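Local atomic coordinates of titin (Homo sapiens, PDB entry 5JDD), a protein that forms part of the elastic I-band filament of the muscle sarcomere, a chain of immunoglobulin domains that probably extends and recoils under stretch. Residues W36-R50 and L60-T74. Residues are numbered along the deposited sequence; the frame is centred on the assembly and turned at random.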
ATOM      1  N   TRP A  36      30.427  29.215  16.566  1.00  9.63           N
ATOM      2  CA  TRP A  36      29.048  28.743  16.540  1.00 10.27           C
ATOM      3  C   TRP A  36      28.783  27.836  17.733  1.00 12.32           C
ATOM      4  O   TRP A  36      29.667  27.069  18.145  1.00 13.56           O
ATOM      5  CB  TRP A  36      28.770  27.961  15.258  1.00 10.95           C
ATOM      6  CG  TRP A  36      28.828  28.774  14.012  1.00 10.33           C
ATOM      7  CD1 TRP A  36      29.938  29.050  13.267  1.00 11.98           C
ATOM      8  CD2 TRP A  36      27.729  29.417  13.354  1.00 10.94           C
ATOM      9  NE1 TRP A  36      29.592  29.813  12.176  1.00 12.59           N
ATOM     10  CE2 TRP A  36      28.244  30.052  12.208  1.00 10.86           C
ATOM     11  CE3 TRP A  36      26.355  29.502  13.621  1.00 11.11           C
ATOM     12  CZ2 TRP A  36      27.433  30.772  11.323  1.00 13.22           C
ATOM     13  CZ3 TRP A  36      25.547  30.210  12.739  1.00 12.84           C
ATOM     14  CH2 TRP A  36      26.094  30.841  11.604  1.00 13.08           C
ATOM     15  N   PHE A  37      27.569  27.929  18.283  1.00 10.72           N
ATOM     16  CA  PHE A  37      27.157  27.120  19.437  1.00 12.29           C
ATOM     17  C   PHE A  37      25.830  26.404  19.220  1.00 13.23           C
ATOM     18  O   PHE A  37      24.928  26.934  18.569  1.00 13.39           O
ATOM     19  CB  PHE A  37      27.026  28.006  20.675  1.00 11.91           C
ATOM     20  CG  PHE A  37      28.330  28.579  21.162  1.00 13.00           C
ATOM     21  CD1 PHE A  37      28.869  29.717  20.581  1.00 13.38           C
ATOM     22  CD2 PHE A  37      29.007  27.981  22.216  1.00 15.04           C
ATOM     23  CE1 PHE A  37      30.073  30.246  21.035  1.00 17.00           C
ATOM     24  CE2 PHE A  37      30.212  28.504  22.679  1.00 16.56           C
ATOM     25  CZ  PHE A  37      30.742  29.632  22.086  1.00 17.32           C
ATOM     26  N   HIS A  38      25.711  25.202  19.782  1.00 13.75           N
ATOM     27  CA  HIS A  38      24.452  24.461  19.791  1.00 15.12           C
ATOM     28  C   HIS A  38      24.412  23.733  21.123  1.00 19.02           C
ATOM     29  O   HIS A  38      25.409  23.136  21.526  1.00 17.01           O
ATOM     30  CB  HIS A  38      24.424  23.481  18.618  1.00 14.10           C
ATOM     31  CG  HIS A  38      23.221  22.586  18.576  1.00 16.17           C
ATOM     32  ND1 HIS A  38      21.939  23.054  18.376  1.00 22.63           N
ATOM     33  CD2 HIS A  38      23.120  21.238  18.649  1.00 17.31           C
ATOM     34  CE1 HIS A  38      21.097  22.033  18.350  1.00 19.40           C
ATOM     35  NE2 HIS A  38      21.789  20.921  18.519  1.00 21.09           N
ATOM     36  N   LYS A  39      23.273  23.805  21.809  1.00 17.55           N
ATOM     37  CA  LYS A  39      23.136  23.233  23.154  1.00 24.10           C
ATOM     38  C   LYS A  39      24.258  23.672  24.100  1.00 23.79           C
ATOM     39  O   LYS A  39      24.790  22.861  24.869  1.00 25.53           O
ATOM     40  CB  LYS A  39      23.038  21.706  23.089  1.00 23.54           C
ATOM     41  CG  LYS A  39      21.784  21.211  22.379  1.00 28.82           C
ATOM     42  CD  LYS A  39      21.719  19.692  22.355  1.00 32.69           C
ATOM     43  CE  LYS A  39      20.659  19.205  21.376  1.00 40.45           C
ATOM     44  NZ  LYS A  39      20.817  17.761  21.023  1.00 41.46           N
ATOM     45  N   SER A  40      24.615  24.955  24.021  1.00 21.29           N
ATOM     46  CA  SER A  40      25.614  25.582  24.895  1.00 22.58           C
ATOM     47  C   SER A  40      27.047  25.054  24.751  1.00 23.38           C
ATOM     48  O   SER A  40      27.896  25.311  25.606  1.00 27.73           O
ATOM     49  CB  SER A  40      25.167  25.540  26.363  1.00 27.77           C
ATOM     50  OG  SER A  40      24.049  26.381  26.575  1.00 41.44           O
ATOM     51  N   VAL A  41      27.313  24.325  23.672  1.00 17.44           N
ATOM     52  CA  VAL A  41      28.660  23.845  23.401  1.00 19.55           C
ATOM     53  C   VAL A  41      29.132  24.381  22.054  1.00 18.02           C
ATOM     54  O   VAL A  41      28.379  24.374  21.077  1.00 17.40           O
ATOM     55  CB  VAL A  41      28.738  22.307  23.422  1.00 24.68           C
ATOM     56  CG1 VAL A  41      30.159  21.842  23.155  1.00 19.74           C
ATOM     57  CG2 VAL A  41      28.267  21.781  24.761  1.00 30.24           C
ATOM     58  N   GLU A  42      30.373  24.852  22.013  1.00 16.88           N
ATOM     59  CA  GLU A  42      30.964  25.348  20.774  1.00 13.04           C
ATOM     60  C   GLU A  42      31.084  24.231  19.740  1.00 13.95           C
ATOM     61  O   GLU A  42      31.564  23.137  20.035  1.00 18.08           O
ATOM     62  CB  GLU A  42      32.339  25.944  21.054  1.00 15.65           C
ATOM     63  CG  GLU A  42      33.047  26.488  19.820  1.00 14.29           C
ATOM     64  CD  GLU A  42      34.385  27.120  20.156  1.00 22.13           C
ATOM     65  OE1 GLU A  42      34.527  27.636  21.287  1.00 24.18           O
ATOM     66  OE2 GLU A  42      35.293  27.081  19.298  1.00 26.71           O
ATOM     67  N   ILE A  43      30.639  24.519  18.522  1.00 11.82           N
ATOM     68  CA  ILE A  43      30.728  23.572  17.418  1.00 12.30           C
ATOM     69  C   ILE A  43      32.144  23.525  16.838  1.00 13.60           C
ATOM     70  O   ILE A  43      32.766  24.560  16.597  1.00 14.63           O
ATOM     71  CB  ILE A  43      29.703  23.927  16.333  1.00 14.16           C
ATOM     72  CG1 ILE A  43      28.292  23.786  16.917  1.00 16.39           C
ATOM     73  CG2 ILE A  43      29.883  23.038  15.095  1.00 16.05           C
ATOM     74  CD1 ILE A  43      27.202  24.304  16.027  1.00 18.79           C
ATOM     75  N   LYS A  44      32.640  22.309  16.637  1.00 12.98           N
ATOM     76  CA  LYS A  44      33.951  22.049  16.040  1.00 15.42           C
ATOM     77  C   LYS A  44      33.745  21.450  14.660  1.00 12.72           C
ATOM     78  O   LYS A  44      32.722  20.795  14.424  1.00 13.24           O
ATOM     79  CB  LYS A  44      34.700  21.011  16.885  1.00 15.74           C
ATOM     80  CG  LYS A  44      35.008  21.432  18.319  1.00 19.04           C
ATOM     81  CD  LYS A  44      35.355  20.227  19.180  1.00 23.41           C
ATOM     82  CE  LYS A  44      34.092  19.481  19.582  1.00 31.81           C
ATOM     83  NZ  LYS A  44      34.372  18.251  20.371  1.00 35.92           N
ATOM     84  N   PRO A  45      34.719  21.628  13.747  1.00 11.62           N
ATOM     85  CA  PRO A  45      34.672  20.885  12.479  1.00 12.23           C
ATOM     86  C   PRO A  45      34.557  19.388  12.759  1.00 12.66           C
ATOM     87  O   PRO A  45      35.235  18.876  13.662  1.00 14.82           O
ATOM     88  CB  PRO A  45      36.036  21.180  11.845  1.00 16.60           C
ATOM     89  CG  PRO A  45      36.472  22.480  12.463  1.00 17.64           C
ATOM     90  CD  PRO A  45      35.945  22.444  13.865  1.00 14.06           C
ATOM     91  N   SER A  46      33.693  18.699  12.018  1.00 12.10           N
ATOM     92  CA  SER A  46      33.525  17.262  12.200  1.00 11.22           C
ATOM     93  C   SER A  46      33.016  16.697  10.899  1.00 14.29           C
ATOM     94  O   SER A  46      32.853  17.425   9.920  1.00 16.97           O
ATOM     95  CB  SER A  46      32.518  16.974  13.306  1.00 11.86           C
ATOM     96  OG  SER A  46      31.197  17.289  12.869  1.00 15.16           O
ATOM     97  N   ASP A  47      32.738  15.402  10.879  1.00 17.18           N
ATOM     98  CA  ASP A  47      32.148  14.830   9.681  1.00 18.17           C
ATOM     99  C   ASP A  47      30.733  15.380   9.441  1.00 22.61           C
ATOM    100  O   ASP A  47      30.245  15.367   8.313  1.00 34.44           O
ATOM    101  CB  ASP A  47      32.179  13.302   9.738  1.00 22.74           C
ATOM    102  CG  ASP A  47      33.599  12.751   9.764  1.00 35.84           C
ATOM    103  OD1 ASP A  47      34.548  13.518   9.479  1.00 35.56           O
ATOM    104  OD2 ASP A  47      33.767  11.550  10.065  1.00 39.53           O
ATOM    105  N   LYS A  48      30.098  15.889  10.498  1.00 20.92           N
ATOM    106  CA  LYS A  48      28.762  16.493  10.399  1.00 21.33           C
ATOM    107  C   LYS A  48      28.791  18.017  10.198  1.00 22.54           C
ATOM    108  O   LYS A  48      27.914  18.584   9.538  1.00 19.05           O
ATOM    109  CB  LYS A  48      27.921  16.145  11.638  1.00 28.91           C
ATOM    110  CG  LYS A  48      26.660  16.997  11.832  1.00 37.21           C
ATOM    111  CD  LYS A  48      25.387  16.252  11.458  1.00 40.93           C
ATOM    112  CE  LYS A  48      25.073  15.140  12.448  1.00 39.06           C
ATOM    113  NZ  LYS A  48      23.816  14.415  12.108  1.00 45.33           N
ATOM    114  N   HIS A  49      29.801  18.678  10.760  1.00 14.30           N
ATOM    115  CA  HIS A  49      29.839  20.140  10.767  1.00 11.95           C
ATOM    116  C   HIS A  49      31.008  20.695   9.975  1.00 12.61           C
ATOM    117  O   HIS A  49      32.158  20.295  10.178  1.00 15.31           O
ATOM    118  CB  HIS A  49      29.950  20.652  12.204  1.00 13.54           C
ATOM    119  CG  HIS A  49      28.898  20.122  13.121  1.00 16.78           C
ATOM    120  ND1 HIS A  49      29.122  19.073  13.987  1.00 30.14           N
ATOM    121  CD2 HIS A  49      27.610  20.494  13.306  1.00 16.39           C
ATOM    122  CE1 HIS A  49      28.017  18.823  14.669  1.00 31.02           C
ATOM    123  NE2 HIS A  49      27.083  19.671  14.273  1.00 17.47           N
ATOM    124  N   ARG A  50      30.719  21.625   9.076  1.00 11.55           N
ATOM    125  CA  ARG A  50      31.758  22.343   8.363  1.00 11.37           C
ATOM    126  C   ARG A  50      31.628  23.828   8.642  1.00 14.33           C
ATOM    127  O   ARG A  50      30.545  24.406   8.526  1.00 15.52           O
ATOM    128  CB  ARG A  50      31.642  22.116   6.861  1.00 19.43           C
ATOM    129  CG  ARG A  50      32.671  22.877   6.042  1.00 33.81           C
ATOM    130  CD  ARG A  50      32.711  22.389   4.604  1.00 42.77           C
ATOM    131  NE  ARG A  50      32.970  20.955   4.554  1.00 52.17           N
ATOM    132  CZ  ARG A  50      32.025  20.032   4.402  1.00 61.85           C
ATOM    133  NH1 ARG A  50      30.756  20.399   4.271  1.00 67.58           N
ATOM    134  NH2 ARG A  50      32.349  18.746   4.382  1.00 60.96           N
ATOM    135  N   LEU A  60      27.944  27.928   8.713  1.00 10.03           N
ATOM    136  CA  LEU A  60      27.962  26.634   9.382  1.00  8.44           C
ATOM    137  C   LEU A  60      27.115  25.693   8.546  1.00  9.44           C
ATOM    138  O   LEU A  60      25.921  25.926   8.354  1.00 10.27           O
ATOM    139  CB  LEU A  60      27.363  26.745  10.780  1.00  9.50           C
ATOM    140  CG  LEU A  60      27.036  25.425  11.481  1.00  9.58           C
ATOM    141  CD1 LEU A  60      28.293  24.610  11.698  1.00 13.32           C
ATOM    142  CD2 LEU A  60      26.340  25.696  12.809  1.00 11.20           C
ATOM    143  N   MET A  61      27.739  24.644   8.032  1.00 10.37           N
ATOM    144  CA  MET A  61      27.035  23.660   7.225  1.00 10.48           C
ATOM    145  C   MET A  61      26.854  22.387   8.035  1.00 12.35           C
ATOM    146  O   MET A  61      27.789  21.900   8.678  1.00 13.48           O
ATOM    147  CB  MET A  61      27.817  23.384   5.939  1.00 13.45           C
ATOM    148  CG  MET A  61      28.123  24.639   5.120  1.00 27.11           C
ATOM    149  SD  MET A  61      29.182  24.262   3.708  1.00 43.62           S
ATOM    150  CE  MET A  61      29.738  25.901   3.254  1.00 61.23           C
ATOM    151  N   LEU A  62      25.636  21.863   8.018  1.00 11.73           N
ATOM    152  CA  LEU A  62      25.315  20.638   8.730  1.00 11.09           C
ATOM    153  C   LEU A  62      24.947  19.582   7.705  1.00 14.29           C
ATOM    154  O   LEU A  62      23.981  19.737   6.941  1.00 14.17           O
ATOM    155  CB  LEU A  62      24.153  20.859   9.697  1.00 12.03           C
ATOM    156  CG  LEU A  62      24.207  22.105  10.586  1.00 16.38           C
ATOM    157  CD1 LEU A  62      22.919  22.251  11.385  1.00 27.70           C
ATOM    158  CD2 LEU A  62      25.383  22.040  11.510  1.00 25.49           C
ATOM    159  N   GLN A  63      25.709  18.500   7.694  1.00 12.64           N
ATOM    160  CA  GLN A  63      25.536  17.476   6.679  1.00 14.02           C
ATOM    161  C   GLN A  63      24.752  16.295   7.230  1.00 16.38           C
ATOM    162  O   GLN A  63      24.929  15.916   8.387  1.00 19.39           O
ATOM    163  CB  GLN A  63      26.906  17.046   6.144  1.00 21.60           C
ATOM    164  CG  GLN A  63      27.681  18.219   5.550  1.00 31.61           C
ATOM    165  CD  GLN A  63      29.143  17.912   5.305  1.00 47.30           C
ATOM    166  OE1 GLN A  63      29.674  18.205   4.235  1.00 55.05           O
ATOM    167  NE2 GLN A  63      29.807  17.336   6.302  1.00 47.71           N
ATOM    168  N   ASN A  64      23.857  15.751   6.403  1.00 14.80           N
ATOM    169  CA  ASN A  64      23.098  14.540   6.739  1.00 18.37           C
ATOM    170  C   ASN A  64      22.390  14.665   8.085  1.00 15.90           C
ATOM    171  O   ASN A  64      22.604  13.858   8.985  1.00 17.45           O
ATOM    172  CB  ASN A  64      24.018  13.308   6.715  1.00 17.66           C
ATOM    173  CG  ASN A  64      23.255  11.988   6.739  1.00 34.49           C
ATOM    174  OD1 ASN A  64      22.036  11.946   6.562  1.00 31.49           O
ATOM    175  ND2 ASN A  64      23.982  10.895   6.956  1.00 39.93           N
ATOM    176  N   ILE A  65      21.538  15.682   8.215  1.00 12.98           N
ATOM    177  CA  ILE A  65      20.976  16.024   9.525  1.00 12.34           C
ATOM    178  C   ILE A  65      20.103  14.933  10.120  1.00 13.02           C
ATOM    179  O   ILE A  65      19.427  14.178   9.410  1.00 13.76           O
ATOM    180  CB  ILE A  65      20.188  17.349   9.521  1.00 11.61           C
ATOM    181  CG1 ILE A  65      19.005  17.279   8.550  1.00 10.59           C
ATOM    182  CG2 ILE A  65      21.101  18.531   9.184  1.00 12.78           C
ATOM    183  CD1 ILE A  65      18.242  18.596   8.473  1.00 14.50           C
ATOM    184  N   SER A  66      20.164  14.846  11.444  1.00 14.48           N
ATOM    185  CA  SER A  66      19.319  13.924  12.187  0.59 16.07           C
ATOM    186  C   SER A  66      18.415  14.725  13.112  1.00 15.16           C
ATOM    187  O   SER A  66      18.639  15.919  13.337  1.00 13.97           O
ATOM    188  CB  SER A  66      20.170  12.941  12.995  0.59 19.70           C
ATOM    189  OG  SER A  66      20.943  13.617  13.965  0.59 21.91           O
ATOM    190  N   PRO A  67      17.364  14.085  13.637  1.00 15.73           N
ATOM    191  CA  PRO A  67      16.498  14.827  14.553  1.00 16.45           C
ATOM    192  C   PRO A  67      17.255  15.426  15.747  1.00 16.73           C
ATOM    193  O   PRO A  67      16.846  16.474  16.263  1.00 16.62           O
ATOM    194  CB  PRO A  67      15.502  13.760  15.017  1.00 18.10           C
ATOM    195  CG  PRO A  67      15.394  12.842  13.839  1.00 22.45           C
ATOM    196  CD  PRO A  67      16.779  12.780  13.259  1.00 19.28           C
ATOM    197  N   SER A  68      18.358  14.806  16.162  1.00 17.77           N
ATOM    198  CA  SER A  68      19.141  15.347  17.276  1.00 18.90           C
ATOM    199  C   SER A  68      19.814  16.687  16.948  1.00 21.20           C
ATOM    200  O   SER A  68      20.247  17.413  17.852  1.00 21.09           O
ATOM    201  CB  SER A  68      20.178  14.329  17.757  1.00 20.66           C
ATOM    202  OG  SER A  68      21.127  14.045  16.747  1.00 27.12           O
ATOM    203  N   ASP A  69      19.897  17.026  15.663  1.00 14.05           N
ATOM    204  CA  ASP A  69      20.491  18.295  15.249  1.00 11.24           C
ATOM    205  C   ASP A  69      19.501  19.450  15.342  1.00 12.77           C
ATOM    206  O   ASP A  69      19.874  20.615  15.190  1.00 14.59           O
ATOM    207  CB  ASP A  69      21.005  18.209  13.817  1.00 14.38           C
ATOM    208  CG  ASP A  69      22.145  17.239  13.665  1.00 18.53           C
ATOM    209  OD1 ASP A  69      23.110  17.307  14.456  1.00 18.12           O
ATOM    210  OD2 ASP A  69      22.073  16.395  12.751  1.00 16.79           O
ATOM    211  N   ALA A  70      18.234  19.130  15.588  1.00 12.88           N
ATOM    212  CA  ALA A  70      17.229  20.174  15.704  1.00 13.34           C
ATOM    213  C   ALA A  70      17.554  21.100  16.865  1.00 16.23           C
ATOM    214  O   ALA A  70      18.202  20.706  17.839  1.00 17.55           O
ATOM    215  CB  ALA A  70      15.852  19.567  15.875  1.00 13.08           C
ATOM    216  N   GLY A  71      17.121  22.344  16.746  1.00 11.44           N
ATOM    217  CA  GLY A  71      17.242  23.281  17.845  1.00 13.07           C
ATOM    218  C   GLY A  71      17.911  24.578  17.450  1.00 15.88           C
ATOM    219  O   GLY A  71      18.036  24.903  16.271  1.00 13.48           O
ATOM    220  N   GLU A  72      18.349  25.329  18.451  1.00 13.16           N
ATOM    221  CA  GLU A  72      18.833  26.684  18.229  1.00 11.94           C
ATOM    222  C   GLU A  72      20.348  26.734  18.081  1.00 12.07           C
ATOM    223  O   GLU A  72      21.089  26.141  18.874  1.00 13.59           O
ATOM    224  CB  GLU A  72      18.389  27.580  19.383  1.00 14.66           C
ATOM    225  CG  GLU A  72      18.587  29.073  19.157  1.00 16.83           C
ATOM    226  CD  GLU A  72      17.789  29.897  20.150  1.00 18.04           C
ATOM    227  OE1 GLU A  72      18.071  29.796  21.367  1.00 22.67           O
ATOM    228  OE2 GLU A  72      16.871  30.627  19.714  1.00 21.19           O
ATOM    229  N   TYR A  73      20.796  27.435  17.046  1.00 11.85           N
ATOM    230  CA  TYR A  73      22.210  27.637  16.782  1.00 12.88           C
ATOM    231  C   TYR A  73      22.528  29.108  16.971  1.00 13.25           C
ATOM    232  O   TYR A  73      21.735  29.968  16.586  1.00 15.79           O
ATOM    233  CB  TYR A  73      22.539  27.176  15.357  1.00 11.50           C
ATOM    234  CG  TYR A  73      22.481  25.676  15.223  1.00 11.17           C
ATOM    235  CD1 TYR A  73      21.265  25.008  15.104  1.00 11.90           C
ATOM    236  CD2 TYR A  73      23.641  24.925  15.248  1.00 11.62           C
ATOM    237  CE1 TYR A  73      21.218  23.629  15.009  1.00 11.79           C
ATOM    238  CE2 TYR A  73      23.610  23.549  15.147  1.00 11.23           C
ATOM    239  CZ  TYR A  73      22.392  22.902  15.027  1.00 11.92           C
ATOM    240  OH  TYR A  73      22.349  21.527  14.938  1.00 14.66           O
ATOM    241  N   THR A  74      23.678  29.397  17.579  1.00 10.06           N
ATOM    242  CA  THR A  74      24.097  30.761  17.849  1.00 12.64           C
ATOM    243  C   THR A  74      25.429  31.055  17.167  1.00 12.66           C
ATOM    244  O   THR A  74      26.384  30.277  17.284  1.00 13.57           O
ATOM    245  CB  THR A  74      24.257  30.999  19.361  1.00 12.88           C
ATOM    246  OG1 THR A  74      23.038  30.653  20.025  1.00 16.02           O
ATOM    247  CG2 THR A  74      24.606  32.458  19.660  1.00 14.77           C
TER
HETATM  248  O   HOH W   1      22.412  28.063  20.547  1.00 17.67           O
HETATM  249  O   HOH W   2      20.698  24.967  21.276  1.00 26.33           O
HETATM  250  O   HOH W   3      24.375  19.664  15.230  1.00 20.21           O
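His38 lies flat on Tyr73 in an offset stack, centroids 4.1 Å apart and planes at 9°, with His38 ND1 toward the rim of the phenol ring and Tyr73 OH over the middle of the imidazole. The opposite face of His38 carries Lys39 CG, displaced toward the rim, and its edge meets the carbonyl oxygens of Ala70 and Glu72. With CG anti to the backbone N (chi1 176°), the imidazole is laid over Tyr73, and His38 ND1 donates to Glu72 O (3.2 Å) from well above that carbonyl's plane. Ile43 CD1 abuts the edge of Tyr73, while Phe23 also meets this ring. The hydroxyl end is held where Tyr73 OH donates to Asp69 O at 2.6 Å, on a lone pair; a water links the same hydroxyl to Asp69 OD1 and His49 NE2. Leu60 CB sits 3.6 Å above the Trp36 indole plane, a CH-pi contact deep between the sheets. The bent chain of Lys48 covers one face of His49 with its CG, then brings NZ to the syn lone pair of Asp69 OD2, a salt bridge of 2.7 Å. Ser66 N donates to that oxygen from the anti side, so the carboxylate reaches back over the start of its own 3-10 turn. Antiparallel backbone pairs Phe37-Thr74 and Arg50-Met61 join the segments in two different sheets. The arrangement is that of an I-set immunoglobulin sandwich: a core tryptophan packed between the sheets, and a tyrosine corner, in which the hydroxyl of Tyr73 bonds back to the backbone of Asp69, four residues earlier in the preceding 3-10 turn.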